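Local atomic coordinates of putative thiosugar synthase (Amycolatopsis orientalis, PDB entry 4N6F), a protein that probably helps make 2-thiosugars, building sulphur handed over by a sulphur-carrier protein into a hexose phosphate bound within its TIM barrel. Residues A[48-54]-A[77-83]; A[97-101]-A[131-137]; A[139-145]-A[158-164]; A[191-197]-A[211-216]. One frame throughout, in Å; residues are numbered along the deposited sequence.

The four contacts follow one another along the chain; none nests in another and none crosses. Contact 1 closes the loop made by strand 50-52, helix 60-70 and strand 79-83 of the TIM barrel. The chain then enters helix 90-104, and contact 2 closes the next loop, through strand 108-111, by pairing this helix with helix 122-134 outside the barrel; Leu100 packs on Gly82 of contact 1. Contact 3 joins strands 138-143 and 161-164 across helix 147-156, and Leu132 and Arg133 of contact 2 rest on its Leu139. Contact 4 joins strands 191-194 and 213-216 across helix 200-208. It meets contact 3 through adjacent strands and the Arg162-Glu194 salt bridge, beside the bound sugar phosphate.

Contact 1 (A[48-54]-A[77-83]); sequences ADVFITT and DFTWIGT
Phe51 and Trp80 extend the same way from adjacent parallel strands and end in a T-shaped pair. The edge of the phenylalanine meets the indole face, its CD2 coming within 3.6 Å of Trp80 CD2, and the ring planes stand at 72° to each other. Phe51 reaches this place with CG anti to the backbone N (chi1 176°), which turns its ring out toward Leu66 and Leu69 of helix 60-70. On the other face of the sheet Ile52 and Ile81 run alongside each other, CG1 to CG1 at 3.7 Å, while Val50 CG1 touches Ile81 CG1 at 3.8 Å. At the start of the strands the ring of Phe78 lies close to the backbone, with CE2 3.3 Å from Ala48 O. Four backbone bonds, among them Phe51 N to Thr79 O at 2.8 Å and Thr53 N to Ile81 O at 2.9 Å, fix the register of this beta-alpha-beta unit. Asp49 O takes hydrogens from both Thr79 N and a water that also bonds to Thr79 OG1, itself held by Arg20. The amides and carbonyls facing each other between the strands thus pair off, and apolar side chains are presented to the helix layer outside and to the barrel interior.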
# COMPACT_ATOMS: atom_id res chain seq x y z
N ALA A 48 9.43 -13.63 5.22
CA ALA A 48 10.73 -13.63 4.57
C ALA A 48 11.25 -15.02 4.22
O ALA A 48 11.00 -15.98 4.94
CB ALA A 48 11.73 -12.93 5.47
N ASP A 49 12.01 -15.11 3.13
CA ASP A 49 12.70 -16.36 2.77
C ASP A 49 14.19 -16.18 2.48
O ASP A 49 14.84 -17.09 1.97
CB ASP A 49 12.00 -17.04 1.57
CG ASP A 49 12.10 -16.24 0.27
OD1 ASP A 49 12.87 -15.26 0.18
OD2 ASP A 49 11.40 -16.62 -0.69
N VAL A 50 14.73 -15.01 2.82
CA VAL A 50 16.16 -14.75 2.69
C VAL A 50 16.73 -14.46 4.08
O VAL A 50 16.18 -13.65 4.81
CB VAL A 50 16.43 -13.55 1.75
CG1 VAL A 50 17.89 -13.12 1.81
CG2 VAL A 50 16.06 -13.92 0.32
N PHE A 51 17.82 -15.12 4.43
CA PHE A 51 18.47 -14.94 5.72
C PHE A 51 19.81 -14.27 5.48
O PHE A 51 20.73 -14.88 4.96
CB PHE A 51 18.66 -16.30 6.39
CG PHE A 51 19.40 -16.25 7.70
CD1 PHE A 51 18.97 -15.43 8.73
CD2 PHE A 51 20.54 -17.03 7.90
CE1 PHE A 51 19.65 -15.37 9.93
CE2 PHE A 51 21.23 -16.97 9.11
CZ PHE A 51 20.78 -16.14 10.13
N ILE A 52 19.92 -13.01 5.84
CA ILE A 52 21.12 -12.27 5.60
C ILE A 52 22.03 -12.48 6.78
O ILE A 52 21.73 -12.10 7.85
CB ILE A 52 20.85 -10.78 5.39
CG1 ILE A 52 20.10 -10.55 4.10
CG2 ILE A 52 22.14 -10.01 5.35
CD1 ILE A 52 19.31 -9.29 4.08
N THR A 53 23.14 -13.14 6.54
CA THR A 53 23.95 -13.67 7.58
C THR A 53 25.36 -13.15 7.68
O THR A 53 26.02 -12.91 6.71
CB THR A 53 23.94 -15.18 7.55
OG1 THR A 53 24.48 -15.67 8.77
CG2 THR A 53 24.75 -15.69 6.44
N THR A 54 25.79 -12.99 8.91
CA THR A 54 27.13 -12.63 9.30
C THR A 54 27.85 -13.78 10.01
O THR A 54 28.80 -13.58 10.71
CB THR A 54 27.14 -11.38 10.20
OG1 THR A 54 26.28 -11.58 11.30
CG2 THR A 54 26.61 -10.20 9.45
N ASP A 77 14.54 -23.32 5.52
CA ASP A 77 13.58 -22.76 4.57
C ASP A 77 14.09 -21.47 3.90
O ASP A 77 13.46 -20.97 2.99
CB ASP A 77 12.23 -22.47 5.25
CG ASP A 77 11.46 -23.75 5.61
OD1 ASP A 77 11.87 -24.86 5.20
OD2 ASP A 77 10.43 -23.62 6.31
N PHE A 78 15.23 -20.95 4.36
CA PHE A 78 15.72 -19.66 3.90
C PHE A 78 16.89 -19.86 2.95
O PHE A 78 17.67 -20.80 3.11
CB PHE A 78 16.18 -18.80 5.09
CG PHE A 78 15.06 -18.32 5.96
CD1 PHE A 78 14.37 -19.19 6.78
CD2 PHE A 78 14.71 -16.98 5.97
CE1 PHE A 78 13.33 -18.75 7.59
CE2 PHE A 78 13.68 -16.52 6.78
CZ PHE A 78 12.99 -17.41 7.59
N THR A 79 17.00 -18.97 1.97
CA THR A 79 18.25 -18.82 1.23
C THR A 79 19.18 -17.94 2.05
O THR A 79 18.81 -16.84 2.46
CB THR A 79 18.02 -18.17 -0.14
OG1 THR A 79 17.16 -19.01 -0.92
CG2 THR A 79 19.33 -17.98 -0.89
N TRP A 80 20.39 -18.43 2.30
CA TRP A 80 21.38 -17.68 3.08
C TRP A 80 22.22 -16.81 2.16
O TRP A 80 22.73 -17.29 1.15
CB TRP A 80 22.31 -18.62 3.87
CG TRP A 80 21.65 -19.38 4.98
CD1 TRP A 80 20.39 -19.88 4.99
CD2 TRP A 80 22.25 -19.76 6.22
NE1 TRP A 80 20.14 -20.53 6.18
CE2 TRP A 80 21.27 -20.47 6.95
CE3 TRP A 80 23.51 -19.56 6.79
CZ2 TRP A 80 21.52 -20.99 8.23
CZ3 TRP A 80 23.75 -20.08 8.06
CH2 TRP A 80 22.76 -20.78 8.76
N ILE A 81 22.36 -15.54 2.50
CA ILE A 81 23.22 -14.67 1.71
C ILE A 81 24.12 -13.87 2.63
O ILE A 81 23.72 -13.46 3.72
CB ILE A 81 22.41 -13.75 0.76
CG1 ILE A 81 21.69 -12.61 1.50
CG2 ILE A 81 21.39 -14.57 -0.03
CD1 ILE A 81 21.27 -11.50 0.57
N GLY A 82 25.36 -13.66 2.20
CA GLY A 82 26.29 -12.86 2.97
C GLY A 82 26.12 -11.39 2.72
O GLY A 82 25.33 -10.97 1.86
N THR A 83 26.88 -10.60 3.46
CA THR A 83 26.82 -9.16 3.35
C THR A 83 28.21 -8.53 3.54
O THR A 83 29.07 -9.10 4.22
CB THR A 83 25.83 -8.56 4.36
OG1 THR A 83 25.87 -7.13 4.27
CG2 THR A 83 26.16 -8.99 5.78
O HOH W 1 14.76 -18.27 -0.68

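Contact 2 (A[97-101]-A[131-137]); sequences ARILR and ELRAEGM
A bend at chi2 (112°) swings the chain of Arg98 across toward helix 122-134, and a second bend, at chi3 of Arg101 (59°), brings that guanidinium to the same carboxylate, Glu135, whose own chain runs straight out beyond CG. Arg98 meets Glu135 almost coplanar, the two flat groups only 13° apart. Its NE gives a 2.8 Å bond to Glu135 OE1, arriving on the syn lone pair; NH2 also faces OE1, at a separation too short to be taken literally. The same NH2 reaches Glu131 OE1 at 3.1 Å, here on the anti lone pair and tilted from the guanidinium plane. Arg101 approaches end-on, with NH1 at 2.7 Å and NH2 at 3.0 Å from the single atom Glu135 OE2, which lies in its guanidinium plane.

Beneath this network the contact is apolar. Ala97 CB fits against both methyls of Leu132, CD1 and CD2 each 3.8 Å away, and Met137 SD comes within 3.9 Å of Ala97 CB. Met137 is brought there by a Schellman motif that ends helix 122-134, with Gly136 at positive phi as its C-prime residue. Leu109 of strand 108-111 lies under Ala97, Leu100 and Leu132, so two outer helices of the barrel are joined over the strand between them. With two arginines gathered on its carboxylate, Glu135 would be expected to stay ionised, and the network binds the end of one helix to the flank of the other by charge as well as by packing.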
# COMPACT_ATOMS: atom_id res chain seq x y z
N ALA A 97 33.90 -10.55 1.34
CA ALA A 97 33.26 -11.44 0.38
C ALA A 97 34.06 -12.71 0.13
O ALA A 97 33.48 -13.79 0.04
CB ALA A 97 33.03 -10.70 -0.93
N ARG A 98 35.37 -12.57 -0.03
CA ARG A 98 36.24 -13.74 -0.24
C ARG A 98 36.27 -14.68 0.97
O ARG A 98 36.25 -15.90 0.81
CB ARG A 98 37.68 -13.34 -0.60
CG ARG A 98 37.94 -13.15 -2.09
CD ARG A 98 38.21 -11.69 -2.44
NE ARG A 98 38.58 -11.53 -3.85
CZ ARG A 98 39.21 -10.47 -4.36
NH1 ARG A 98 39.58 -9.46 -3.58
NH2 ARG A 98 39.49 -10.43 -5.66
N ILE A 99 36.32 -14.11 2.18
CA ILE A 99 36.29 -14.91 3.41
C ILE A 99 34.95 -15.62 3.54
O ILE A 99 34.90 -16.82 3.83
CB ILE A 99 36.59 -14.07 4.68
CG1 ILE A 99 38.10 -13.98 4.92
CG2 ILE A 99 35.93 -14.68 5.92
CD1 ILE A 99 38.85 -13.01 4.02
N LEU A 100 33.86 -14.88 3.32
CA LEU A 100 32.51 -15.44 3.33
C LEU A 100 32.40 -16.71 2.48
O LEU A 100 31.81 -17.70 2.90
CB LEU A 100 31.53 -14.39 2.81
CG LEU A 100 30.14 -14.92 2.42
CD1 LEU A 100 29.34 -15.25 3.67
CD2 LEU A 100 29.42 -13.92 1.53
N ARG A 101 32.93 -16.64 1.26
CA ARG A 101 32.88 -17.77 0.33
C ARG A 101 33.76 -18.92 0.81
O ARG A 101 33.32 -20.07 0.84
CB ARG A 101 33.34 -17.31 -1.06
CG ARG A 101 33.37 -18.41 -2.12
CD ARG A 101 34.03 -17.90 -3.40
NE ARG A 101 35.40 -17.45 -3.13
CZ ARG A 101 36.02 -16.45 -3.76
NH1 ARG A 101 35.42 -15.75 -4.72
NH2 ARG A 101 37.27 -16.14 -3.42
N GLU A 131 35.14 -7.14 -9.98
CA GLU A 131 36.17 -7.99 -9.39
C GLU A 131 35.56 -9.26 -8.79
O GLU A 131 36.08 -10.36 -8.99
CB GLU A 131 36.96 -7.23 -8.34
CG GLU A 131 38.33 -7.80 -8.05
CD GLU A 131 39.15 -6.89 -7.16
OE1 GLU A 131 39.62 -7.36 -6.11
OE2 GLU A 131 39.31 -5.69 -7.51
N LEU A 132 34.45 -9.11 -8.06
CA LEU A 132 33.78 -10.29 -7.49
C LEU A 132 33.10 -11.17 -8.53
O LEU A 132 33.05 -12.39 -8.37
CB LEU A 132 32.79 -9.88 -6.39
CG LEU A 132 33.49 -9.34 -5.14
CD1 LEU A 132 32.49 -8.81 -4.13
CD2 LEU A 132 34.38 -10.39 -4.49
N ARG A 133 32.60 -10.57 -9.61
CA ARG A 133 32.00 -11.33 -10.72
C ARG A 133 33.03 -12.19 -11.45
O ARG A 133 32.70 -13.30 -11.89
CB ARG A 133 31.30 -10.40 -11.73
CG ARG A 133 29.92 -9.91 -11.28
CD ARG A 133 28.93 -11.04 -11.10
NE ARG A 133 28.78 -11.81 -12.33
CZ ARG A 133 28.46 -13.10 -12.41
NH1 ARG A 133 28.35 -13.69 -13.60
NH2 ARG A 133 28.25 -13.83 -11.32
N ALA A 134 34.26 -11.69 -11.57
CA ALA A 134 35.35 -12.47 -12.19
C ALA A 134 35.63 -13.76 -11.43
O ALA A 134 36.07 -14.74 -12.01
CB ALA A 134 36.63 -11.64 -12.28
N GLU A 135 35.35 -13.76 -10.13
CA GLU A 135 35.47 -14.97 -9.31
C GLU A 135 34.18 -15.79 -9.18
O GLU A 135 34.10 -16.69 -8.36
CB GLU A 135 35.96 -14.59 -7.93
CG GLU A 135 37.30 -13.90 -7.94
CD GLU A 135 37.68 -13.40 -6.57
OE1 GLU A 135 38.29 -12.32 -6.48
OE2 GLU A 135 37.35 -14.08 -5.58
N GLY A 136 33.17 -15.48 -9.99
CA GLY A 136 31.92 -16.24 -9.96
C GLY A 136 31.00 -16.02 -8.76
O GLY A 136 30.10 -16.83 -8.52
N MET A 137 31.20 -14.94 -8.01
CA MET A 137 30.24 -14.59 -6.96
C MET A 137 28.94 -14.04 -7.57
O MET A 137 28.96 -13.39 -8.62
CB MET A 137 30.83 -13.59 -5.98
CG MET A 137 31.95 -14.15 -5.13
SD MET A 137 32.00 -13.45 -3.47
CE MET A 137 30.77 -14.46 -2.66

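Contact 3 (A[139-145]-A[158-164]); sequences LLPFILP and CAALRVM
The backbone bond from Arg162 N to Pro141 O, 2.8 Å long, belongs to a parallel pairing that continues with Ile143 N to Arg162 O and Met164 N to Ile143 O. The side chain of Arg162 then returns to the same neighbouring strand. Bent at chi2 and again at chi3 (54°), it lays its guanidinium beside the segment 139-145, where NH2 donates to Leu140 O over 2.9 Å. That oxygen lies in the guanidinium plane, although the donor is tilted from the carbonyl plane. Phe142 CB sits over one guanidinium face, 3.5 Å from Arg162 CZ, and the phenyl ring is turned just 23° from the plane of the guanidinium. The other nitrogens are engaged too, NE by Glu194 and NH1 by Asp112, both in salt bridges.

The two strands and helix 147-156 between them make one beta-alpha-beta crossover of the TIM barrel. Phe142 and Arg162 project into the barrel and touch the bound fructose 6-phosphate; the acidic partners of Arg162 probably fix its position beside the sugar. Ile143 and Leu161 point to the helical layer, where Ile143 CG1 meets Leu161 CD2 at 3.8 Å, next to Leu153.

Toward the C-terminal ends of the strands the ring edge of Phe142 runs along the opposing backbone, CD1 being 3.4 Å from Arg162 O. Its far end meets Met164, whose CE is 3.9 Å from Phe142 CZ. Leu144 lies alongside the same methionine, CD2 to SD at 3.6 Å.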
# COMPACT_ATOMS: atom_id res chain seq x y z
N LEU A 139 25.86 -11.47 -7.12
CA LEU A 139 25.85 -10.18 -6.44
C LEU A 139 24.53 -9.45 -6.48
O LEU A 139 23.87 -9.42 -7.52
CB LEU A 139 26.92 -9.26 -7.03
CG LEU A 139 28.35 -9.80 -7.04
CD1 LEU A 139 29.25 -8.77 -7.69
CD2 LEU A 139 28.84 -10.12 -5.63
N LEU A 140 24.19 -8.86 -5.34
CA LEU A 140 23.09 -7.92 -5.21
C LEU A 140 23.67 -6.61 -4.65
O LEU A 140 23.69 -6.40 -3.42
CB LEU A 140 22.01 -8.48 -4.29
CG LEU A 140 21.20 -9.68 -4.81
CD1 LEU A 140 21.89 -11.00 -4.55
CD2 LEU A 140 19.82 -9.71 -4.18
N PRO A 141 24.16 -5.74 -5.55
CA PRO A 141 24.72 -4.45 -5.15
C PRO A 141 23.67 -3.38 -4.88
O PRO A 141 22.55 -3.45 -5.39
CB PRO A 141 25.60 -4.06 -6.34
CG PRO A 141 25.07 -4.83 -7.50
CD PRO A 141 24.34 -6.01 -6.99
N PHE A 142 24.05 -2.40 -4.07
CA PHE A 142 23.20 -1.28 -3.67
C PHE A 142 23.76 -0.04 -4.36
O PHE A 142 24.96 0.23 -4.28
CB PHE A 142 23.27 -1.13 -2.15
CG PHE A 142 22.23 -0.22 -1.55
CD1 PHE A 142 21.01 0.01 -2.15
CD2 PHE A 142 22.47 0.36 -0.31
CE1 PHE A 142 20.07 0.84 -1.55
CE2 PHE A 142 21.54 1.20 0.29
CZ PHE A 142 20.33 1.44 -0.33
N ILE A 143 22.89 0.69 -5.07
CA ILE A 143 23.28 1.91 -5.77
C ILE A 143 22.26 3.03 -5.60
O ILE A 143 21.08 2.78 -5.33
CB ILE A 143 23.50 1.69 -7.29
CG1 ILE A 143 22.22 1.23 -7.99
CG2 ILE A 143 24.61 0.67 -7.53
CD1 ILE A 143 22.24 1.41 -9.49
N LEU A 144 22.75 4.26 -5.74
CA LEU A 144 21.91 5.41 -6.03
C LEU A 144 21.37 5.25 -7.43
O LEU A 144 22.09 4.80 -8.33
CB LEU A 144 22.71 6.72 -5.95
CG LEU A 144 23.40 7.05 -4.63
CD1 LEU A 144 24.15 8.38 -4.74
CD2 LEU A 144 22.40 7.10 -3.49
N PRO A 145 20.09 5.62 -7.63
CA PRO A 145 19.47 5.41 -8.94
C PRO A 145 20.23 6.17 -10.02
O PRO A 145 20.12 7.39 -10.12
CB PRO A 145 18.04 5.95 -8.75
CG PRO A 145 18.09 6.82 -7.54
CD PRO A 145 19.17 6.24 -6.67
N CYS A 158 25.33 -9.01 -12.54
CA CYS A 158 24.72 -9.00 -11.22
C CYS A 158 23.34 -9.66 -11.25
O CYS A 158 22.64 -9.60 -12.27
CB CYS A 158 24.68 -7.57 -10.67
SG CYS A 158 26.37 -6.95 -10.32
N ALA A 159 22.96 -10.32 -10.16
CA ALA A 159 21.71 -11.08 -10.09
C ALA A 159 20.50 -10.16 -9.97
O ALA A 159 19.47 -10.39 -10.59
CB ALA A 159 21.75 -12.05 -8.92
N ALA A 160 20.64 -9.12 -9.16
CA ALA A 160 19.57 -8.17 -8.89
C ALA A 160 20.22 -6.87 -8.42
O ALA A 160 21.39 -6.87 -8.02
CB ALA A 160 18.63 -8.70 -7.82
N LEU A 161 19.46 -5.79 -8.50
CA LEU A 161 19.93 -4.46 -8.14
C LEU A 161 19.13 -3.92 -6.99
O LEU A 161 17.91 -3.86 -7.07
CB LEU A 161 19.71 -3.49 -9.30
CG LEU A 161 20.91 -2.94 -10.04
CD1 LEU A 161 20.42 -1.84 -10.98
CD2 LEU A 161 21.95 -2.39 -9.07
N ARG A 162 19.80 -3.52 -5.93
CA ARG A 162 19.14 -2.78 -4.86
C ARG A 162 19.35 -1.30 -5.17
O ARG A 162 20.48 -0.87 -5.44
CB ARG A 162 19.71 -3.18 -3.50
CG ARG A 162 19.49 -4.66 -3.15
CD ARG A 162 20.63 -5.24 -2.32
NE ARG A 162 20.87 -4.43 -1.13
CZ ARG A 162 22.07 -4.11 -0.64
NH1 ARG A 162 22.14 -3.33 0.44
NH2 ARG A 162 23.20 -4.53 -1.20
N VAL A 163 18.26 -0.54 -5.14
CA VAL A 163 18.27 0.86 -5.56
C VAL A 163 17.73 1.74 -4.43
O VAL A 163 16.69 1.44 -3.85
CB VAL A 163 17.42 1.04 -6.85
CG1 VAL A 163 17.30 2.50 -7.23
CG2 VAL A 163 18.05 0.25 -8.00
N MET A 164 18.44 2.82 -4.11
CA MET A 164 18.12 3.63 -2.94
C MET A 164 16.89 4.48 -3.19
O MET A 164 16.84 5.21 -4.17
CB MET A 164 19.29 4.52 -2.54
CG MET A 164 18.97 5.51 -1.42
SD MET A 164 20.43 6.24 -0.64
CE MET A 164 20.60 5.20 0.79

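Contact 4 (A[191-197]-A[211-216]); sequences VVVEGGI and ASATLV. With F6R (fructose -6-phosphate), chain F.
Glu194 and Leu215 leave neighbouring parallel strands side by side, and the leucine packs along the carboxylate, CD1 3.5 Å from Glu194 OE2. An extended chain, with CG anti to the backbone N (chi1 178°), carries the acid to the bound fructose 6-phosphate. There Glu194 OE1 accepts a hydrogen bond from O4 of the sugar at 2.5 Å, while OE2 is taken up by Arg162 of the adjoining strand.

The phosphate is met just beyond the strand. Gly196 N donates directly to phosphate oxygen O3P over 2.9 Å. A water bridges the two segments to the phosphate: it accepts from Gly195 N at 2.8 Å and donates both to Leu215 O and, over 2.6 Å, to phosphate oxygen O2P. Both glycines have positive phi, which lets the chain turn its amides toward the ligand. Thr218 and Asn217 add further bonds to the sugar phosphate.

At the other end Val191 O receives Ser212 N over 2.8 Å, and a second water accepts from Val191 N at 3.0 Å and bonds to Ser212 OG. Between the ends, Val193 N to Ala213 O and Leu215 N to Val193 O complete the pairing. Val193 CG2 packs against Ala211 CB at 3.6 Å, on the side of helix 200-208. Phosphate binding by backbone amides at the C-terminal ends of the last strands is common in TIM barrels; here one peptide N-H and one shared water contribute to it, together with groups outside the contact, and a carboxylate accepts from the sugar hydroxyl.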
# COMPACT_ATOMS: atom_id res chain seq x y z
N VAL A 191 14.85 -5.46 -9.65
CA VAL A 191 15.18 -4.33 -8.81
C VAL A 191 14.50 -4.47 -7.44
O VAL A 191 13.29 -4.75 -7.35
CB VAL A 191 14.79 -2.99 -9.48
CG1 VAL A 191 14.87 -1.82 -8.52
CG2 VAL A 191 15.69 -2.72 -10.68
N VAL A 192 15.30 -4.31 -6.39
CA VAL A 192 14.85 -4.28 -5.00
C VAL A 192 14.96 -2.82 -4.54
O VAL A 192 16.04 -2.22 -4.59
CB VAL A 192 15.74 -5.16 -4.09
CG1 VAL A 192 15.31 -5.07 -2.63
CG2 VAL A 192 15.73 -6.62 -4.54
N VAL A 193 13.85 -2.25 -4.10
CA VAL A 193 13.86 -0.89 -3.56
C VAL A 193 14.27 -0.94 -2.08
O VAL A 193 13.81 -1.79 -1.32
CB VAL A 193 12.50 -0.18 -3.75
CG1 VAL A 193 12.46 1.16 -3.03
CG2 VAL A 193 12.25 0.05 -5.23
N GLU A 194 15.17 -0.04 -1.69
CA GLU A 194 15.81 -0.11 -0.38
C GLU A 194 16.30 1.26 0.08
O GLU A 194 16.76 2.08 -0.73
CB GLU A 194 16.97 -1.10 -0.44
CG GLU A 194 17.79 -1.27 0.84
CD GLU A 194 18.85 -2.35 0.71
OE1 GLU A 194 19.80 -2.37 1.54
OE2 GLU A 194 18.76 -3.18 -0.23
N GLY A 195 16.22 1.50 1.39
CA GLY A 195 16.73 2.72 1.98
C GLY A 195 15.64 3.74 2.23
O GLY A 195 15.01 4.25 1.29
N GLY A 196 15.40 4.05 3.50
CA GLY A 196 14.47 5.10 3.87
C GLY A 196 13.00 4.68 3.84
O GLY A 196 12.13 5.53 3.98
N ILE A 197 12.74 3.39 3.65
CA ILE A 197 11.38 2.88 3.74
C ILE A 197 10.91 3.05 5.19
O ILE A 197 11.61 2.67 6.14
CB ILE A 197 11.27 1.40 3.33
CG1 ILE A 197 11.70 1.19 1.88
CG2 ILE A 197 9.83 0.91 3.52
CD1 ILE A 197 10.87 1.93 0.86
N ALA A 211 9.15 -2.63 -8.93
CA ALA A 211 10.14 -3.31 -8.08
C ALA A 211 9.70 -4.76 -7.87
O ALA A 211 8.51 -5.06 -7.80
CB ALA A 211 10.30 -2.61 -6.75
N SER A 212 10.67 -5.67 -7.81
CA SER A 212 10.39 -7.08 -7.54
C SER A 212 10.29 -7.32 -6.04
O SER A 212 9.69 -8.31 -5.61
CB SER A 212 11.50 -7.97 -8.12
OG SER A 212 11.51 -7.88 -9.52
N ALA A 213 10.91 -6.44 -5.26
CA ALA A 213 10.90 -6.57 -3.81
C ALA A 213 11.37 -5.28 -3.14
O ALA A 213 11.83 -4.33 -3.81
CB ALA A 213 11.80 -7.73 -3.38
N THR A 214 11.24 -5.27 -1.82
CA THR A 214 11.67 -4.17 -0.99
C THR A 214 12.49 -4.71 0.17
O THR A 214 12.15 -5.75 0.74
CB THR A 214 10.44 -3.44 -0.43
OG1 THR A 214 9.60 -3.03 -1.52
CG2 THR A 214 10.84 -2.20 0.35
N LEU A 215 13.56 -4.01 0.52
CA LEU A 215 14.34 -4.37 1.69
C LEU A 215 14.06 -3.34 2.76
O LEU A 215 14.19 -2.14 2.52
CB LEU A 215 15.84 -4.44 1.39
CG LEU A 215 16.68 -5.04 2.53
CD1 LEU A 215 17.89 -5.80 1.99
CD2 LEU A 215 17.13 -4.00 3.53
N VAL A 216 13.65 -3.82 3.90
CA VAL A 216 13.34 -2.98 5.02
C VAL A 216 14.17 -3.35 6.23
O VAL A 216 14.57 -4.46 6.38
CB VAL A 216 11.86 -3.01 5.37
CG1 VAL A 216 11.04 -2.60 4.18
CG2 VAL A 216 11.42 -4.36 5.85
C1 F6R F . 22.41 -3.54 3.73
C2 F6R F . 21.52 -3.33 4.93
C3 F6R F . 21.19 -1.95 5.46
C4 F6R F . 20.16 -1.31 4.53
C5 F6R F . 19.48 -0.11 5.19
C6 F6R F . 18.13 0.18 4.56
O2 F6R F . 20.98 -4.29 5.47
O3 F6R F . 22.33 -1.09 5.59
O4 F6R F . 20.80 -0.88 3.32
O5 F6R F . 19.28 -0.32 6.59
O6 F6R F . 17.63 1.40 5.10
P F6R F . 16.52 1.46 6.24
O1P F6R F . 17.28 1.10 7.48
O2P F6R F . 15.46 0.46 5.88
O3P F6R F . 16.05 2.88 6.10
O HOH W 2 12.04 -5.67 -10.70
O HOH W 3 14.62 0.48 3.40